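PDB 4FAJ: PrgZ from Enterococcus faecalis, which binds peptide pheromone outside the cell as a membrane-anchored, substrate-binding receptor of the solute-binding protein 5 family. Local coordinates for residues K278-G283 / G420-K425. Numbering follows the deposited sequence.
Sequences KEINTG and GEFEKK. With ZN (zinc ion), chain F.
The carboxylates of Glu279 and Glu421 meet with their planes 46° apart, bridged by a zinc ion that takes one oxygen from each, while the Phe422 ring receives CG1 of Ile280 obliquely at CE2 (3.5 Å) and has a water in its plane at the edge. This zinc site, completed by Tyr301, joins the N-terminal ends of helices 280-288 and 421-437 in the type 2 periplasmic-binding-protein fold of the solute-binding protein 5 family. Glu279 OE2 and Glu421 OE2 each lie 2.0 Å from the metal, whose positive charge probably offsets the crowding of like charges where Glu279 OE1 comes within 3.1 Å of Glu421 OE1. Glu421 reaches across fully extended, CG anti to the backbone N, and its OE1 accepts from Ile280 N nearly along the C-O axis (2.9 Å, 162°). A backbone bond, Glu421 N to Lys278 O (2.9 Å), joins the chains next to it. Ile280 and Phe422 also pack on apolar side chains of the bound peptide, placing the junction beside the binding pocket. Lys278 NZ forms a salt bridge with Asp419. As N-cap, Glu279 uses its zinc-binding oxygen a second time: OE2 accepts from Asn281 N at 3.1 Å, on the anti side and 29° out of the carboxylate plane.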
loop_
_atom_site.group_PDB
_atom_site.type_symbol
_atom_site.label_atom_id
_atom_site.label_comp_id
_atom_site.label_asym_id
_atom_site.label_seq_id
_atom_site.Cartn_x
_atom_site.Cartn_y
_atom_site.Cartn_z
ATOM N N LYS A 278 -9.305 14.050 -9.350
ATOM C CA LYS A 278 -7.942 14.569 -9.387
ATOM C C LYS A 278 -7.905 16.046 -8.993
ATOM O O LYS A 278 -6.867 16.541 -8.534
ATOM C CB LYS A 278 -7.365 14.430 -10.790
ATOM C CG LYS A 278 -7.390 13.015 -11.396
ATOM C CD LYS A 278 -5.991 12.378 -11.484
ATOM C CE LYS A 278 -5.707 11.782 -12.859
ATOM N NZ LYS A 278 -4.932 12.697 -13.729
ATOM N N GLU A 279 -9.026 16.744 -9.183
ATOM C CA GLU A 279 -9.142 18.175 -8.882
ATOM C C GLU A 279 -10.180 18.380 -7.784
ATOM O O GLU A 279 -11.365 18.106 -7.978
ATOM C CB GLU A 279 -9.529 18.960 -10.138
ATOM C CG GLU A 279 -9.916 20.435 -9.879
ATOM C CD GLU A 279 -8.886 21.189 -9.081
ATOM O OE1 GLU A 279 -7.689 21.114 -9.430
ATOM O OE2 GLU A 279 -9.257 21.869 -8.091
ATOM N N ILE A 280 -9.719 18.857 -6.634
ATOM C CA ILE A 280 -10.543 18.920 -5.413
ATOM C C ILE A 280 -11.746 19.863 -5.540
ATOM O O ILE A 280 -12.828 19.577 -5.011
ATOM C CB ILE A 280 -9.679 19.325 -4.186
ATOM C CG1 ILE A 280 -8.516 18.342 -3.987
ATOM C CG2 ILE A 280 -10.534 19.444 -2.924
ATOM C CD1 ILE A 280 -8.879 16.877 -4.030
ATOM N N ASN A 281 -11.565 20.980 -6.241
ATOM C CA ASN A 281 -12.667 21.917 -6.483
ATOM C C ASN A 281 -13.844 21.231 -7.173
ATOM O O ASN A 281 -14.994 21.498 -6.858
ATOM C CB ASN A 281 -12.185 23.089 -7.324
ATOM C CG ASN A 281 -13.236 24.151 -7.485
ATOM O OD1 ASN A 281 -13.588 24.830 -6.526
ATOM N ND2 ASN A 281 -13.753 24.303 -8.708
ATOM N N THR A 282 -13.544 20.346 -8.118
ATOM C CA THR A 282 -14.586 19.648 -8.864
ATOM C C THR A 282 -15.310 18.634 -7.970
ATOM O O THR A 282 -16.520 18.533 -8.017
ATOM C CB THR A 282 -14.009 18.920 -10.089
ATOM O OG1 THR A 282 -13.269 19.850 -10.892
ATOM C CG2 THR A 282 -15.122 18.323 -10.907
ATOM N N GLY A 283 -14.565 17.904 -7.142
ATOM C CA GLY A 283 -15.163 16.943 -6.222
ATOM C C GLY A 283 -16.143 17.614 -5.267
ATOM O O GLY A 283 -17.240 17.114 -5.029
ATOM N N GLY A 420 -2.291 14.174 -10.217
ATOM C CA GLY A 420 -3.383 14.757 -9.410
ATOM C C GLY A 420 -3.026 16.120 -8.816
ATOM O O GLY A 420 -1.840 16.496 -8.736
ATOM N N GLU A 421 -4.039 16.875 -8.394
ATOM C CA GLU A 421 -3.813 18.270 -8.004
ATOM C C GLU A 421 -2.754 18.401 -6.914
ATOM O O GLU A 421 -1.783 19.147 -7.059
ATOM C CB GLU A 421 -5.108 18.937 -7.519
ATOM C CG GLU A 421 -4.914 20.392 -7.116
ATOM C CD GLU A 421 -6.191 21.074 -6.678
ATOM O OE1 GLU A 421 -7.215 20.382 -6.492
ATOM O OE2 GLU A 421 -6.171 22.322 -6.542
ATOM N N PHE A 422 -2.956 17.694 -5.807
ATOM C CA PHE A 422 -2.094 17.883 -4.641
ATOM C C PHE A 422 -0.779 17.124 -4.703
ATOM O O PHE A 422 0.167 17.510 -4.038
ATOM C CB PHE A 422 -2.865 17.638 -3.345
ATOM C CG PHE A 422 -3.683 18.828 -2.949
ATOM C CD1 PHE A 422 -3.157 19.791 -2.106
ATOM C CD2 PHE A 422 -4.941 19.033 -3.503
ATOM C CE1 PHE A 422 -3.893 20.923 -1.774
ATOM C CE2 PHE A 422 -5.690 20.179 -3.179
ATOM C CZ PHE A 422 -5.156 21.119 -2.322
ATOM N N GLU A 423 -0.692 16.103 -5.550
ATOM C CA GLU A 423 0.588 15.443 -5.775
ATOM C C GLU A 423 1.517 16.388 -6.550
ATOM O O GLU A 423 2.680 16.563 -6.189
ATOM C CB GLU A 423 0.395 14.092 -6.471
ATOM C CG GLU A 423 -0.286 13.029 -5.574
ATOM C CD GLU A 423 -1.779 13.273 -5.328
ATOM O OE1 GLU A 423 -2.457 13.790 -6.235
ATOM O OE2 GLU A 423 -2.282 12.940 -4.225
ATOM N N LYS A 424 0.989 17.020 -7.595
ATOM C CA LYS A 424 1.732 18.048 -8.320
ATOM C C LYS A 424 2.140 19.218 -7.419
ATOM O O LYS A 424 3.275 19.694 -7.492
ATOM C CB LYS A 424 0.904 18.551 -9.514
ATOM C CG LYS A 424 1.595 19.610 -10.341
ATOM C CD LYS A 424 0.785 19.964 -11.584
ATOM C CE LYS A 424 1.374 21.171 -12.288
ATOM N NZ LYS A 424 0.846 22.435 -11.702
ATOM N N LYS A 425 1.217 19.685 -6.581
ATOM C CA LYS A 425 1.505 20.808 -5.686
ATOM C C LYS A 425 2.562 20.447 -4.629
ATOM O O LYS A 425 3.383 21.284 -4.278
ATOM C CB LYS A 425 0.232 21.268 -4.988
ATOM C CG LYS A 425 0.405 22.551 -4.192
ATOM C CD LYS A 425 -0.803 22.816 -3.322
ATOM C CE LYS A 425 -2.007 23.219 -4.154
ATOM N NZ LYS A 425 -2.063 24.699 -4.317
HETATM ZN ZN ZN F . -7.950 23.038 -7.144
HETATM O O HOH W 1 -5.243 16.025 -5.700
#